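Local atomic coordinates of prophage Pfl 6 Cro (Pseudomonas fluorescens, PDB entry 2PIJ), a protein that probably binds operator DNA as a dimeric helix-turn-helix transcription factor, as Cro repressors of other phages do. Residues Lys8-Glu11 against Thr15-Ala18; Ile30-Met33 against Gly37-Ile40; Thr43-Glu46 against Val50-Asn53. All coordinates share one frame; numbering follows the deposited sequence.

In the fold
The contacts follow one another along the chain, and none nests in or crosses another. Interaction 1 closes the turn between helix 6-12 and helix 16-23. Interaction 2 closes the loop after helix 27-35 and leads the chain into strand 40-44. Interaction 3 closes the hairpin of strands 40-44 and 50-58. Q16 of interaction 1 packs on I30 of interaction 2, and Y9 of interaction 1 packs on L44 of interaction 3. The I40 side chain packs against the N53 backbone, linking interactions 2 and 3. Interaction 1 joins the first two helices, interaction 2 joins the third helix to the sheet, and interaction 3 lies within the sheet. Interactions 2 and 3 also touch the second subunit.

Interaction 1 of 3, residues Lys8-Glu11 against Thr15-Ala18; sequences KYLE and TQSA. With SO4 (sulfate ion), chain G.
L10 meets the start of helix 16-23 with one methyl group. L10 CD2 lies 3.6 Å from Q16 N and 3.6 Å from Q16 CG. It also lies 3.7 Å from T15 C, so it covers the peptide link between T15 and Q16. The other methyl, CD1, is 4.1 Å from Q16 CG. The two side chains cross at about a right angle. In L10, CG stands anti to the carbonyl carbon (chi1 -69°). CD1 continues the chain anti to CA (chi2 172°), and CD2 branches off against the T15-Q16 peptide. No hydrogen bond joins the two segments. The contact is apolar and small.

The second helix is fixed by its own N-cap. T15 OG1 accepts a bond from A18 N at 3.0 Å, with a nearly straight N-H...O angle of 163°. This holds the first turn of helix 16-23, the helix that opens the helix-turn-helix unit with helix 27-35. The rest of the Q16 side chain runs extended beyond CG and packs on Q27 and I30 of that next helix. Its OE1 makes a weak hydrogen bond with S31 OG.

L10 also packs on V34, so it touches both helices of the unit. Its neighbour Y9 turns to the sheet and rests on I42 and L44. K8 takes no part in the packing with 15-18. K8 NZ forms a salt bridge with E12 OE1 and donates to a sulfate ion, at 2.6 Å from its O4. The sulfate probably comes from the crystallisation liquor.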
ATOM      1  N   LYS B   8      -8.714   7.387  11.363  1.00 32.65           N
ATOM      2  CA  LYS B   8     -10.064   7.921  11.045  1.00 35.39           C
ATOM      3  C   LYS B   8     -11.125   6.836  11.200  1.00 32.44           C
ATOM      4  O   LYS B   8     -12.180   7.074  11.783  1.00 35.17           O
ATOM      5  CB  LYS B   8     -10.099   8.425   9.602  1.00 39.33           C
ATOM      6  CG  LYS B   8     -11.422   9.080   9.225  1.00 49.32           C
ATOM      7  CD  LYS B   8     -11.540   9.180   7.678  1.00 58.08           C
ATOM      8  CE  LYS B   8     -12.884   9.968   7.345  1.00 72.16           C
ATOM      9  NZ  LYS B   8     -13.008  11.152   8.147  1.00 75.85           N
ATOM     10  N   TYR B   9     -10.873   5.652  10.655  1.00 31.56           N
ATOM     11  CA  TYR B   9     -11.809   4.545  10.843  1.00 31.56           C
ATOM     12  C   TYR B   9     -12.149   4.346  12.338  1.00 29.09           C
ATOM     13  O   TYR B   9     -13.320   4.267  12.697  1.00 32.93           O
ATOM     14  CB  TYR B   9     -11.345   3.213  10.169  1.00 29.00           C
ATOM     15  CG  TYR B   9     -12.281   2.065  10.444  1.00 32.26           C
ATOM     16  CD1 TYR B   9     -13.319   1.793   9.574  1.00 40.81           C
ATOM     17  CD2 TYR B   9     -12.122   1.231  11.584  1.00 27.13           C
ATOM     18  CE1 TYR B   9     -14.195   0.734   9.807  1.00 46.62           C
ATOM     19  CE2 TYR B   9     -13.004   0.187  11.846  1.00 34.14           C
ATOM     20  CZ  TYR B   9     -14.026  -0.058  10.939  1.00 41.34           C
ATOM     21  OH  TYR B   9     -14.929  -1.060  11.138  1.00 49.50           O
ATOM     22  N   LEU B  10     -11.125   4.177  13.183  1.00 27.83           N
ATOM     23  CA  LEU B  10     -11.344   3.948  14.622  1.00 28.45           C
ATOM     24  C   LEU B  10     -12.005   5.141  15.358  1.00 31.58           C
ATOM     25  O   LEU B  10     -12.875   4.956  16.198  1.00 33.53           O
ATOM     26  CB  LEU B  10      -9.998   3.599  15.271  1.00 30.04           C
ATOM     27  CG  LEU B  10      -9.418   2.252  14.868  1.00 27.20           C
ATOM     28  CD1 LEU B  10      -8.030   2.158  15.427  1.00 26.73           C
ATOM     29  CD2 LEU B  10     -10.309   1.066  15.333  1.00 28.92           C
ATOM     30  N   GLU B  11     -11.606   6.360  14.982  1.00 32.21           N
ATOM     31  CA  GLU B  11     -12.016   7.601  15.676  1.00 37.49           C
ATOM     32  C   GLU B  11     -13.475   7.931  15.362  1.00 39.86           C
ATOM     33  O   GLU B  11     -14.183   8.564  16.150  1.00 46.26           O
ATOM     34  CB  GLU B  11     -11.112   8.802  15.308  1.00 38.07           C
ATOM     35  CG  GLU B  11      -9.690   8.650  15.796  1.00 42.02           C
ATOM     36  CD  GLU B  11      -9.523   8.799  17.319  1.00 49.79           C
ATOM     37  OE1 GLU B  11     -10.539   8.862  18.057  1.00 48.37           O
ATOM     38  OE2 GLU B  11      -8.349   8.870  17.770  1.00 55.67           O
ATOM     39  N   THR B  15     -14.812  -0.092  16.164  1.00 32.14           N
ATOM     40  CA  THR B  15     -13.924  -0.211  17.320  1.00 29.92           C
ATOM     41  C   THR B  15     -12.800  -1.100  16.930  1.00 28.34           C
ATOM     42  O   THR B  15     -12.857  -1.786  15.900  1.00 30.74           O
ATOM     43  CB  THR B  15     -14.626  -0.831  18.548  1.00 32.65           C
ATOM     44  OG1 THR B  15     -15.160  -2.115  18.176  1.00 34.56           O
ATOM     45  CG2 THR B  15     -15.731   0.086  19.084  1.00 38.12           C
ATOM     46  N   GLN B  16     -11.775  -1.092  17.769  1.00 28.99           N
ATOM     47  CA  GLN B  16     -10.638  -1.945  17.513  1.00 30.14           C
ATOM     48  C   GLN B  16     -11.065  -3.404  17.547  1.00 30.32           C
ATOM     49  O   GLN B  16     -10.654  -4.200  16.691  1.00 32.29           O
ATOM     50  CB  GLN B  16      -9.582  -1.717  18.547  1.00 32.21           C
ATOM     51  CG  GLN B  16      -9.110  -0.342  18.458  1.00 34.74           C
ATOM     52  CD  GLN B  16      -8.000  -0.103  19.358  1.00 43.41           C
ATOM     53  OE1 GLN B  16      -7.021  -0.840  19.320  1.00 42.29           O
ATOM     54  NE2 GLN B  16      -8.117   0.953  20.210  1.00 47.28           N
ATOM     55  N   SER B  17     -11.898  -3.720  18.530  1.00 31.77           N
ATOM     56  CA  SER B  17     -12.434  -5.039  18.757  1.00 33.25           C
ATOM     57  C   SER B  17     -13.140  -5.521  17.483  1.00 34.58           C
ATOM     58  O   SER B  17     -12.889  -6.657  16.985  1.00 37.33           O
ATOM     59  CB  SER B  17     -13.447  -4.974  19.937  1.00 35.91           C
ATOM     60  OG  SER B  17     -13.961  -6.236  20.092  1.00 47.30           O
ATOM     61  N   ALA B  18     -14.057  -4.687  16.983  1.00 31.63           N
ATOM     62  CA  ALA B  18     -14.810  -5.024  15.766  1.00 31.40           C
ATOM     63  C   ALA B  18     -13.934  -5.154  14.495  1.00 29.43           C
ATOM     64  O   ALA B  18     -14.091  -6.075  13.660  1.00 29.86           O
ATOM     65  CB  ALA B  18     -15.859  -3.996  15.545  1.00 34.37           C
TER
HETATM   66  S   SO4 G 504     -10.944  13.764   7.614  1.00 81.16           S
HETATM   67  O1  SO4 G 504     -11.280  13.875   9.037  1.00 81.55           O
HETATM   68  O2  SO4 G 504     -10.529  15.084   7.111  1.00 80.82           O
HETATM   69  O3  SO4 G 504      -9.831  12.817   7.476  1.00 83.14           O
HETATM   70  O4  SO4 G 504     -12.108  13.240   6.873  1.00 80.79           O

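Interaction 2 of 3, residues Ile30-Met33 against Gly37-Ile40; sequences ISQM and GRSI
R38 N donates to M33 O at 3.2 Å, with an N-H...O angle of 161°. This is the long backbone bond of a Schellman motif, which ends helix 27-35, the second helix of the helix-turn-helix unit. G37 has positive phi and is the first residue to leave helical geometry. Its own N is also near M33 O, but the angle is poor and no bond forms.

The side-chain polar contact is between R38 and Q32. R38 NH1 donates to Q32 OE1 at 2.6 Å. The oxygen lies close to the guanidinium plane, at its edge. The amide and guanidinium planes are 50° apart, so the groups are not coplanar. Q32 reaches this place because its chain bends at chi2 (-73°). R38 bends at chi3. Elsewhere on the group, R38 NE makes a salt bridge with E54 OE2 on strand 50-58. The arginine thus links helix 27-35, probably the recognition helix, to the sheet.

Apolar packing centres on M33, which is selenomethionine. Its CB is 3.9 Å from I40 CG1, and its SE is 4.0 Å from I40 CD1. The two side chains cross at about a right angle. Both also touch L6. I58 of the second subunit packs on M33, R38 and I40, so this corner belongs to the dimer interface. M33 also covers one face of the guanidinium, where M33 CG sits 3.8 Å from R38 NH1 and is offset toward the rim of the group.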
ATOM      1  N   ILE B  30      -3.687  -4.487  15.985  1.00 36.83           N
ATOM      2  CA  ILE B  30      -4.342  -3.163  15.762  1.00 37.97           C
ATOM      3  C   ILE B  30      -3.771  -2.101  16.651  1.00 38.60           C
ATOM      4  O   ILE B  30      -3.423  -1.014  16.164  1.00 37.37           O
ATOM      5  CB  ILE B  30      -5.846  -3.189  16.078  1.00 37.91           C
ATOM      6  CG1 ILE B  30      -6.470  -4.483  15.522  1.00 38.90           C
ATOM      7  CG2 ILE B  30      -6.558  -1.879  15.580  1.00 40.43           C
ATOM      8  CD1 ILE B  30      -6.794  -4.386  14.135  1.00 36.46           C
ATOM      9  N   SER B  31      -3.694  -2.436  17.948  1.00 38.13           N
ATOM     10  CA  SER B  31      -3.060  -1.597  18.923  1.00 41.99           C
ATOM     11  C   SER B  31      -1.654  -1.219  18.472  1.00 43.85           C
ATOM     12  O   SER B  31      -1.317  -0.030  18.436  1.00 46.98           O
ATOM     13  CB  SER B  31      -3.001  -2.298  20.272  1.00 42.16           C
ATOM     14  OG  SER B  31      -4.229  -2.182  20.931  1.00 45.44           O
ATOM     15  N   GLN B  32      -0.851  -2.220  18.107  1.00 37.84           N
ATOM     16  CA  GLN B  32       0.509  -1.969  17.630  1.00 41.66           C
ATOM     17  C   GLN B  32       0.567  -1.014  16.404  1.00 40.92           C
ATOM     18  O   GLN B  32       1.462  -0.160  16.320  1.00 44.28           O
ATOM     19  CB  GLN B  32       1.242  -3.287  17.366  1.00 43.49           C
ATOM     20  CG  GLN B  32       2.756  -3.152  17.146  1.00 50.86           C
ATOM     21  CD  GLN B  32       3.114  -2.536  15.769  1.00 54.73           C
ATOM     22  OE1 GLN B  32       2.378  -2.725  14.793  1.00 53.36           O
ATOM     23  NE2 GLN B  32       4.244  -1.807  15.695  1.00 56.95           N
HETATM   24  N   MSE B  33      -0.366  -1.164  15.458  1.00 39.49           N
HETATM   25  CA  MSE B  33      -0.387  -0.313  14.252  1.00 40.13           C
HETATM   26  C   MSE B  33      -0.701   1.145  14.601  1.00 40.21           C
HETATM   27  O   MSE B  33      -0.028   2.060  14.128  1.00 41.54           O
HETATM   28  CB  MSE B  33      -1.358  -0.858  13.226  1.00 39.42           C
HETATM   29  CG  MSE B  33      -0.931  -2.208  12.708  1.00 42.94           C
HETATM   30 SE   MSE B  33      -2.425  -3.084  11.817  0.75 46.66          SE
HETATM   31  CE  MSE B  33      -3.863  -2.244  12.868  1.00 47.86           C
ATOM     32  N   GLY B  37       2.189   4.468  14.425  1.00 48.44           N
ATOM     33  CA  GLY B  37       1.780   5.343  13.309  1.00 45.59           C
ATOM     34  C   GLY B  37       2.033   4.724  11.937  1.00 42.80           C
ATOM     35  O   GLY B  37       2.520   5.387  11.003  1.00 42.82           O
ATOM     36  N   ARG B  38       1.741   3.435  11.816  1.00 40.15           N
ATOM     37  CA  ARG B  38       1.922   2.770  10.559  1.00 37.62           C
ATOM     38  C   ARG B  38       0.895   3.260   9.536  1.00 34.64           C
ATOM     39  O   ARG B  38      -0.236   3.620   9.903  1.00 34.73           O
ATOM     40  CB  ARG B  38       1.889   1.252  10.755  1.00 37.42           C
ATOM     41  CG  ARG B  38       3.136   0.748  11.525  1.00 40.09           C
ATOM     42  CD  ARG B  38       2.940  -0.708  12.030  1.00 41.80           C
ATOM     43  NE  ARG B  38       2.688  -1.648  10.935  1.00 42.27           N
ATOM     44  CZ  ARG B  38       2.510  -2.958  11.079  1.00 46.97           C
ATOM     45  NH1 ARG B  38       2.591  -3.534  12.285  1.00 49.41           N
ATOM     46  NH2 ARG B  38       2.295  -3.714  10.002  1.00 50.04           N
ATOM     47  N   SER B  39       1.273   3.314   8.257  1.00 34.28           N
ATOM     48  CA  SER B  39       0.325   3.817   7.247  1.00 32.27           C
ATOM     49  C   SER B  39      -0.677   2.735   6.826  1.00 28.14           C
ATOM     50  O   SER B  39      -0.547   2.120   5.771  1.00 29.80           O
ATOM     51  CB  SER B  39       0.997   4.491   6.018  1.00 34.50           C
ATOM     52  OG  SER B  39       1.216   5.908   6.256  1.00 39.00           O
ATOM     53  N   ILE B  40      -1.704   2.532   7.644  1.00 25.44           N
ATOM     54  CA  ILE B  40      -2.669   1.477   7.375  1.00 22.88           C
ATOM     55  C   ILE B  40      -3.956   2.075   6.801  1.00 23.78           C
ATOM     56  O   ILE B  40      -4.516   3.048   7.348  1.00 26.53           O
ATOM     57  CB  ILE B  40      -2.957   0.640   8.696  1.00 22.21           C
ATOM     58  CG1 ILE B  40      -1.672   0.093   9.421  1.00 24.71           C
ATOM     59  CG2 ILE B  40      -4.028  -0.424   8.412  1.00 22.71           C
ATOM     60  CD1 ILE B  40      -0.914  -1.028   8.754  1.00 24.61           C
TER

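Interaction 3 of 3, residues Thr43-Glu46 against Val50-Asn53; sequences TLYE and VEAN. With SO4 (sulfate ion), chain E.
T43 and E51 form an antiparallel hydrogen-bonded pair. T43 N donates to E51 O at 2.8 Å, and E51 N donates to T43 O at 2.8 Å. Both bonds are close to straight. V50 CA also approaches T43 O, at 3.3 Å, as a CA-H...O contact. L44 and V50 form the next pair, which is non-hydrogen-bonded. Beyond L44 the chain leaves the strand.

L44 and V50 share one face of the sheet. Their side chains lie side by side and point the same way, with L44 CD1 3.6 Å from V50 CG2. This is the face toward the helices: V50 also packs on L19 and L23.

T43 and E51 lie on the other face. Y45 reaches over from beyond the strand end, and Y45 OH donates to E51 OE1 at 2.7 Å. The hydroxyl meets this oxygen from above the carboxylate plane, 47° out of it. Ring and carboxylate stand nearly perpendicular, 81° apart. E51 gets there with an extended chain beyond CG. Its other oxygen, OE2, makes a salt bridge with R49, which also forms a cation-pi contact with the Y45 ring. E51, R49 and Y45 therefore hold one another.

A water accepts from T43 OG1 at 2.8 Å and from N53 ND2, joining the two strands further along. Near the turn, E46 N donates to a sulfate O2 at 2.8 Å. M1 N binds the same ion, which is probably from the crystallisation liquor.

This is a beta hairpin of strands 40-44 and 50-58, within the three-stranded sheet of an alpha-plus-beta Cro fold like that of lambda Cro. A52 and N53 pair antiparallel with a strand of the second subunit, so the sheet continues through the dimer.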
ATOM      1  N   THR B  43     -10.187  -0.750   3.809  1.00 28.99           N
ATOM      2  CA  THR B  43     -11.169  -0.839   2.731  1.00 28.32           C
ATOM      3  C   THR B  43     -12.463  -1.562   3.167  1.00 29.15           C
ATOM      4  O   THR B  43     -12.423  -2.688   3.648  1.00 29.76           O
ATOM      5  CB  THR B  43     -10.584  -1.508   1.480  1.00 27.82           C
ATOM      6  OG1 THR B  43      -9.370  -0.834   1.104  1.00 28.40           O
ATOM      7  CG2 THR B  43     -11.524  -1.387   0.322  1.00 28.35           C
ATOM      8  N   LEU B  44     -13.590  -0.891   2.931  1.00 32.70           N
ATOM      9  CA  LEU B  44     -14.963  -1.324   3.292  1.00 34.83           C
ATOM     10  C   LEU B  44     -15.788  -1.656   2.051  1.00 35.97           C
ATOM     11  O   LEU B  44     -16.057  -0.786   1.250  1.00 36.19           O
ATOM     12  CB  LEU B  44     -15.688  -0.217   4.039  1.00 39.19           C
ATOM     13  CG  LEU B  44     -15.153   0.232   5.407  1.00 39.66           C
ATOM     14  CD1 LEU B  44     -14.490  -0.885   6.178  1.00 39.81           C
ATOM     15  CD2 LEU B  44     -14.210   1.349   5.229  1.00 42.10           C
ATOM     16  N   TYR B  45     -16.147  -2.919   1.885  1.00 36.36           N
ATOM     17  CA  TYR B  45     -16.940  -3.330   0.728  1.00 37.58           C
ATOM     18  C   TYR B  45     -18.402  -3.353   1.046  1.00 42.38           C
ATOM     19  O   TYR B  45     -18.788  -3.519   2.211  1.00 43.63           O
ATOM     20  CB  TYR B  45     -16.500  -4.708   0.238  1.00 37.27           C
ATOM     21  CG  TYR B  45     -15.064  -4.691  -0.218  1.00 34.46           C
ATOM     22  CD1 TYR B  45     -14.748  -4.257  -1.519  1.00 35.24           C
ATOM     23  CD2 TYR B  45     -14.023  -5.053   0.645  1.00 30.30           C
ATOM     24  CE1 TYR B  45     -13.459  -4.209  -1.962  1.00 34.19           C
ATOM     25  CE2 TYR B  45     -12.699  -5.016   0.199  1.00 31.42           C
ATOM     26  CZ  TYR B  45     -12.431  -4.585  -1.102  1.00 30.73           C
ATOM     27  OH  TYR B  45     -11.125  -4.553  -1.576  1.00 29.05           O
ATOM     28  N   GLU B  46     -19.193  -3.211  -0.026  1.00 44.40           N
ATOM     29  CA  GLU B  46     -20.648  -3.244   0.026  1.00 51.12           C
ATOM     30  C   GLU B  46     -21.120  -4.658   0.359  1.00 54.89           C
ATOM     31  O   GLU B  46     -22.174  -4.815   0.949  1.00 62.16           O
ATOM     32  CB  GLU B  46     -21.279  -2.715  -1.274  1.00 53.75           C
ATOM     33  CG  GLU B  46     -20.926  -1.257  -1.595  1.00 51.66           C
ATOM     34  CD  GLU B  46     -21.968  -0.559  -2.471  0.50 57.13           C
ATOM     35  OE1 GLU B  46     -22.240  -1.054  -3.587  0.50 57.58           O
ATOM     36  OE2 GLU B  46     -22.499   0.497  -2.056  0.50 58.82           O
ATOM     37  N   VAL B  50     -14.141  -6.539   4.804  1.00 32.68           N
ATOM     38  CA  VAL B  50     -13.283  -5.440   5.243  1.00 30.37           C
ATOM     39  C   VAL B  50     -11.872  -5.908   4.998  1.00 26.39           C
ATOM     40  O   VAL B  50     -11.535  -7.040   5.339  1.00 27.35           O
ATOM     41  CB  VAL B  50     -13.514  -4.980   6.718  1.00 32.71           C
ATOM     42  CG1 VAL B  50     -12.435  -3.948   7.156  1.00 31.28           C
ATOM     43  CG2 VAL B  50     -14.920  -4.419   6.907  1.00 38.90           C
ATOM     44  N   GLU B  51     -11.066  -5.053   4.354  1.00 25.06           N
ATOM     45  CA  GLU B  51      -9.664  -5.375   4.150  1.00 23.92           C
ATOM     46  C   GLU B  51      -8.752  -4.299   4.727  1.00 22.80           C
ATOM     47  O   GLU B  51      -9.165  -3.155   4.944  1.00 27.25           O
ATOM     48  CB  GLU B  51      -9.305  -5.596   2.681  1.00 21.18           C
ATOM     49  CG  GLU B  51     -10.058  -6.735   2.033  1.00 24.23           C
ATOM     50  CD  GLU B  51      -9.622  -6.993   0.626  1.00 26.45           C
ATOM     51  OE1 GLU B  51      -9.447  -6.029  -0.135  1.00 30.08           O
ATOM     52  OE2 GLU B  51      -9.558  -8.182   0.267  1.00 37.29           O
ATOM     53  N   ALA B  52      -7.515  -4.667   4.943  1.00 22.49           N
ATOM     54  CA  ALA B  52      -6.529  -3.716   5.516  1.00 22.27           C
ATOM     55  C   ALA B  52      -5.216  -3.921   4.726  1.00 20.94           C
ATOM     56  O   ALA B  52      -4.831  -5.063   4.433  1.00 21.03           O
ATOM     57  CB  ALA B  52      -6.335  -3.875   7.049  1.00 24.85           C
ATOM     58  N   ASN B  53      -4.497  -2.819   4.541  1.00 20.56           N
ATOM     59  CA  ASN B  53      -3.227  -2.769   3.781  1.00 20.24           C
ATOM     60  C   ASN B  53      -2.369  -1.685   4.382  1.00 21.45           C
ATOM     61  O   ASN B  53      -2.841  -0.588   4.705  1.00 25.03           O
ATOM     62  CB  ASN B  53      -3.500  -2.409   2.284  1.00 18.81           C
ATOM     63  CG  ASN B  53      -4.188  -3.522   1.534  1.00 21.69           C
ATOM     64  OD1 ASN B  53      -3.563  -4.544   1.230  1.00 24.05           O
ATOM     65  ND2 ASN B  53      -5.445  -3.288   1.144  1.00 19.68           N
TER
HETATM   66  S   SO4 E 501     -18.130  -3.253  -3.542  1.00 65.97           S
HETATM   67  O1  SO4 E 501     -18.513  -4.591  -3.056  1.00 64.55           O
HETATM   68  O2  SO4 E 501     -17.978  -2.357  -2.406  1.00 63.36           O
HETATM   69  O3  SO4 E 501     -16.875  -3.311  -4.319  1.00 65.06           O
HETATM   70  O4  SO4 E 501     -19.206  -2.763  -4.407  1.00 66.42           O
HETATM   71  O   HOH W   1      -6.873  -0.986   2.311  1.00 22.30           O